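Local coordinates for uncharacterized protein (Arthrobacter sp., PDB 3KOP) that is of unknown function but adopts a cyclophilin-like fold, built on an antiparallel beta-sheet, and assembles from six copies of the chain, at residues Ala77-Pro80 and Lys81-Gly84; Gln167-Met171 and Gly172-Asp176. All blocks are in the same frame, centred on the assembly; numbering follows the deposited sequence.

Contact 1. Residues Ala77-Pro80 and Lys81-Gly84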
loop_
_atom_site.group_PDB
_atom_site.type_symbol
_atom_site.label_atom_id
_atom_site.label_comp_id
_atom_site.label_asym_id
_atom_site.label_seq_id
_atom_site.Cartn_x
_atom_site.Cartn_y
_atom_site.Cartn_z
ATOM N N ALA F 77 -22.417 -13.791 14.442
ATOM C CA ALA F 77 -22.684 -12.490 15.064
ATOM C C ALA F 77 -23.527 -12.669 16.344
ATOM O O ALA F 77 -24.410 -13.537 16.413
ATOM C CB ALA F 77 -23.389 -11.577 14.105
ATOM N N PHE F 78 -23.213 -11.875 17.357
ATOM C CA PHE F 78 -23.856 -12.023 18.671
ATOM C C PHE F 78 -24.457 -10.714 19.170
ATOM O O PHE F 78 -25.296 -10.746 20.027
ATOM C CB PHE F 78 -22.849 -12.581 19.704
ATOM C CG PHE F 78 -21.449 -11.946 19.611
ATOM C CD1 PHE F 78 -21.221 -10.658 20.091
ATOM C CD2 PHE F 78 -20.406 -12.622 19.000
ATOM C CE1 PHE F 78 -19.955 -10.074 20.014
ATOM C CE2 PHE F 78 -19.114 -12.042 18.912
ATOM C CZ PHE F 78 -18.897 -10.779 19.415
ATOM N N ALA F 79 -24.027 -9.578 18.642
ATOM C CA ALA F 79 -24.496 -8.280 19.128
ATOM C C ALA F 79 -25.817 -7.942 18.462
ATOM O O ALA F 79 -26.003 -8.245 17.308
ATOM C CB ALA F 79 -23.491 -7.185 18.820
ATOM N N PRO F 80 -26.702 -7.231 19.162
ATOM C CA PRO F 80 -27.951 -6.857 18.491
ATOM C C PRO F 80 -27.682 -5.982 17.272
ATOM O O PRO F 80 -28.365 -6.089 16.284
ATOM C CB PRO F 80 -28.725 -6.094 19.564
ATOM C CG PRO F 80 -28.144 -6.556 20.869
ATOM C CD PRO F 80 -26.690 -6.858 20.585
ATOM N N LYS F 81 -26.683 -5.118 17.346
ATOM C CA LYS F 81 -26.155 -4.492 16.143
ATOM C C LYS F 81 -24.641 -4.375 16.184
ATOM O O LYS F 81 -24.035 -4.156 17.237
ATOM C CB LYS F 81 -26.792 -3.128 15.863
ATOM C CG LYS F 81 -26.544 -2.039 16.874
ATOM C CD LYS F 81 -27.017 -0.668 16.349
ATOM C CE LYS F 81 -26.338 -0.303 15.020
ATOM N NZ LYS F 81 -26.319 1.176 14.720
ATOM N N GLU F 82 -24.042 -4.526 15.018
ATOM C CA GLU F 82 -22.608 -4.481 14.906
ATOM C C GLU F 82 -22.109 -3.122 15.325
ATOM O O GLU F 82 -22.780 -2.113 15.139
ATOM C CB GLU F 82 -22.169 -4.832 13.485
ATOM C CG GLU F 82 -22.396 -6.271 13.135
ATOM C CD GLU F 82 -21.709 -7.222 14.065
ATOM O OE1 GLU F 82 -20.458 -7.195 14.156
ATOM O OE2 GLU F 82 -22.426 -8.026 14.718
ATOM N N PRO F 83 -20.914 -3.081 15.914
ATOM C CA PRO F 83 -20.405 -1.822 16.430
ATOM C C PRO F 83 -20.006 -0.821 15.354
ATOM O O PRO F 83 -19.922 0.364 15.636
ATOM C CB PRO F 83 -19.175 -2.247 17.266
ATOM C CG PRO F 83 -18.761 -3.530 16.739
ATOM C CD PRO F 83 -20.018 -4.211 16.203
ATOM N N GLY F 84 -19.744 -1.298 14.138
ATOM C CA GLY F 84 -19.139 -0.464 13.113
ATOM C C GLY F 84 -17.686 -0.135 13.409
ATOM O O GLY F 84 -17.134 -0.567 14.427
HETATM O O HOH W 1 -21.743 -9.367 16.854
HETATM O O HOH W 2 -25.070 -8.253 14.706
#
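Glu82 reaches back over the turn to Ala77 and Ala79, and two waters make the polar part of this contact. Both waters donate to the same carboxylate oxygen: water 1 lies 2.6 Å from Glu82 OE2 and water 2 lies 2.7 Å from it. At their other ends they meet the two polar backbone atoms of one residue, water 1 accepting from Ala79 N at 2.9 Å and water 2 donating to Ala79 O at 2.8 Å. The carboxylate thus grips the Ala79 backbone through solvent on both its donor and its acceptor. Water 1 also sits 3.5 Å above the plane of the Phe78 ring, displaced toward its rim. A side chain folded at chi2 (-57°) brings the acid back toward residues that precede it.

The stretch belongs to the irregular connection between strands 70-76 and 88-89 of the antiparallel sheet in this cyclophilin-like fold, with helix 45-54 touching Phe78, Ala79 and Pro83. Glu82 OE1 is hydrogen-bonded to Thr101 and Tyr99 of strand 96-103, so one oxygen faces the sheet while the other serves the loop.

The direct contacts set methyl groups against oxygens. Ala77 CB lies 3.7 Å from Glu82 OE2, and Ala79 CB approaches Lys81 O to 3.5 Å. The Lys81 side chain, bent at chi3, is exposed.

Contact 2. Residues Gln167-Met171 and Gly172-Asp176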
loop_
_atom_site.group_PDB
_atom_site.type_symbol
_atom_site.label_atom_id
_atom_site.label_comp_id
_atom_site.label_asym_id
_atom_site.label_seq_id
_atom_site.Cartn_x
_atom_site.Cartn_y
_atom_site.Cartn_z
ATOM N N GLN F 167 3.098 -19.615 18.191
ATOM C CA GLN F 167 4.161 -20.150 17.350
ATOM C C GLN F 167 3.995 -21.677 17.235
ATOM O O GLN F 167 4.180 -22.239 16.162
ATOM C CB GLN F 167 5.558 -19.769 17.872
ATOM C CG GLN F 167 5.873 -18.251 17.942
ATOM C CD GLN F 167 6.144 -17.573 16.599
ATOM O OE1 GLN F 167 6.052 -18.172 15.540
ATOM N NE2 GLN F 167 6.470 -16.283 16.665
ATOM N N ASP F 168 3.600 -22.324 18.317
ATOM C CA ASP F 168 3.369 -23.732 18.313
ATOM C C ASP F 168 2.101 -24.082 17.489
ATOM O O ASP F 168 2.045 -25.140 16.882
ATOM C CB ASP F 168 3.249 -24.247 19.756
ATOM C CG ASP F 168 3.126 -25.752 19.814
ATOM O OD1 ASP F 168 4.136 -26.412 19.582
ATOM O OD2 ASP F 168 2.027 -26.270 20.052
ATOM N N ILE F 169 1.090 -23.209 17.457
ATOM C CA ILE F 169 -0.015 -23.407 16.515
ATOM C C ILE F 169 0.493 -23.313 15.068
ATOM O O ILE F 169 0.113 -24.112 14.207
ATOM C CB ILE F 169 -1.179 -22.435 16.772
ATOM C CG1 ILE F 169 -1.828 -22.772 18.103
ATOM C CG2 ILE F 169 -2.204 -22.463 15.620
ATOM C CD1 ILE F 169 -2.818 -21.703 18.606
ATOM N N TRP F 170 1.374 -22.356 14.811
ATOM C CA TRP F 170 1.926 -22.156 13.479
ATOM C C TRP F 170 2.691 -23.426 13.025
ATOM O O TRP F 170 2.445 -23.936 11.936
ATOM C CB TRP F 170 2.807 -20.893 13.460
ATOM C CG TRP F 170 3.572 -20.712 12.202
ATOM C CD1 TRP F 170 3.080 -20.734 10.927
ATOM C CD2 TRP F 170 4.978 -20.453 12.084
ATOM N NE1 TRP F 170 4.112 -20.541 10.014
ATOM C CE2 TRP F 170 5.278 -20.359 10.704
ATOM C CE3 TRP F 170 6.020 -20.319 13.011
ATOM C CZ2 TRP F 170 6.579 -20.130 10.231
ATOM C CZ3 TRP F 170 7.316 -20.070 12.528
ATOM C CH2 TRP F 170 7.573 -19.989 11.153
HETATM N N MSE F 171 3.592 -23.938 13.865
HETATM C CA MSE F 171 4.412 -25.102 13.509
HETATM C C MSE F 171 3.729 -26.450 13.750
HETATM O O MSE F 171 4.020 -27.410 13.029
HETATM C CB MSE F 171 5.738 -25.086 14.292
HETATM C CG MSE F 171 6.606 -23.843 13.969
HETATM SE SE MSE F 171 7.056 -23.789 12.077
HETATM C CE MSE F 171 7.854 -25.547 11.923
ATOM N N GLY F 172 2.873 -26.525 14.772
ATOM C CA GLY F 172 2.272 -27.781 15.238
ATOM C C GLY F 172 0.809 -27.960 14.875
ATOM O O GLY F 172 0.255 -29.042 15.061
ATOM N N GLY F 173 0.173 -26.911 14.355
ATOM C CA GLY F 173 -1.182 -27.021 13.886
ATOM C C GLY F 173 -2.232 -26.568 14.873
ATOM O O GLY F 173 -1.940 -26.361 16.063
ATOM N N ALA F 174 -3.460 -26.448 14.371
ATOM C CA ALA F 174 -4.619 -25.985 15.151
ATOM C C ALA F 174 -5.646 -27.081 15.443
ATOM O O ALA F 174 -6.707 -26.776 15.987
ATOM C CB ALA F 174 -5.301 -24.803 14.428
ATOM N N ARG F 175 -5.348 -28.340 15.098
ATOM C CA ARG F 175 -6.284 -29.455 15.290
ATOM C C ARG F 175 -6.728 -29.578 16.730
ATOM O O ARG F 175 -5.891 -29.680 17.621
ATOM C CB ARG F 175 -5.647 -30.798 14.926
ATOM C CG ARG F 175 -5.288 -30.960 13.483
ATOM C CD ARG F 175 -6.472 -30.755 12.562
ATOM N NE ARG F 175 -6.039 -30.873 11.174
ATOM C CZ ARG F 175 -6.799 -30.607 10.121
ATOM N NH1 ARG F 175 -8.054 -30.206 10.287
ATOM N NH2 ARG F 175 -6.296 -30.738 8.900
ATOM N N ASP F 176 -8.036 -29.606 16.934
ATOM C CA ASP F 176 -8.659 -29.799 18.240
ATOM C C ASP F 176 -8.342 -28.667 19.189
ATOM O O ASP F 176 -8.547 -28.796 20.384
ATOM C CB ASP F 176 -8.265 -31.154 18.842
ATOM C CG ASP F 176 -8.710 -32.319 17.979
ATOM O OD1 ASP F 176 -9.841 -32.242 17.431
ATOM O OD2 ASP F 176 -7.931 -33.302 17.829
#
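Ile169 meets Gly173 and Ala174 where helix 159-172 ends. From its CB, 4.1 Å from Gly173 O, the side chain forks. CG2, anti to the backbone N, passes Gly173 O at 3.9 Å and meets the Ala174 methyl CB at 4.1 Å. CG1 lies at a similar distance from that carbonyl oxygen and carries CD1 onward with chi2 extended (168°). As a whole the side chain packs on Arg31 and on Val61 of strand 57-63, which Ala174 touches too, tying the helix end to the sheet. On the backbone, Ile169 CA makes a CA-H...O contact of 3.6 Å with Gly173 O.

The last helical turn closes through two backbone bonds, Gly172 N to Asp168 O at 2.7 Å and Gly173 N to Ile169 O at 2.8 Å. Both are bent, with N-H...O angles of 139° and 136°. Gly173, the C' residue, then leaves the helix with positive phi, where the preceding carbonyl would crowd any side chain. Asp168 pairs with Arg31 and, through OD1, with Arg175 of the second subunit, while Arg31 also binds Gly173 O. These bonds are consistent with a helix end held both by its own chain and by the neighbouring subunit.

Contact 1 comes first along the chain and closes before contact 2 opens; their centres are about 30 Å apart and their nearest atoms about 19 Å, so they do not touch. Contact 1 lies in the loop after strand 70-76, contact 2 at the passage from helix 159-172 to strand 178-183. The antiparallel sheet relates them: strand 57-63 pairs with both 70-76, which leads into contact 1, and 178-183, which follows contact 2. Their surroundings differ, since residues 77-84 touch no other chain of the assembly, whereas contact 2, itself within one chain and buried, also lies against the second subunit.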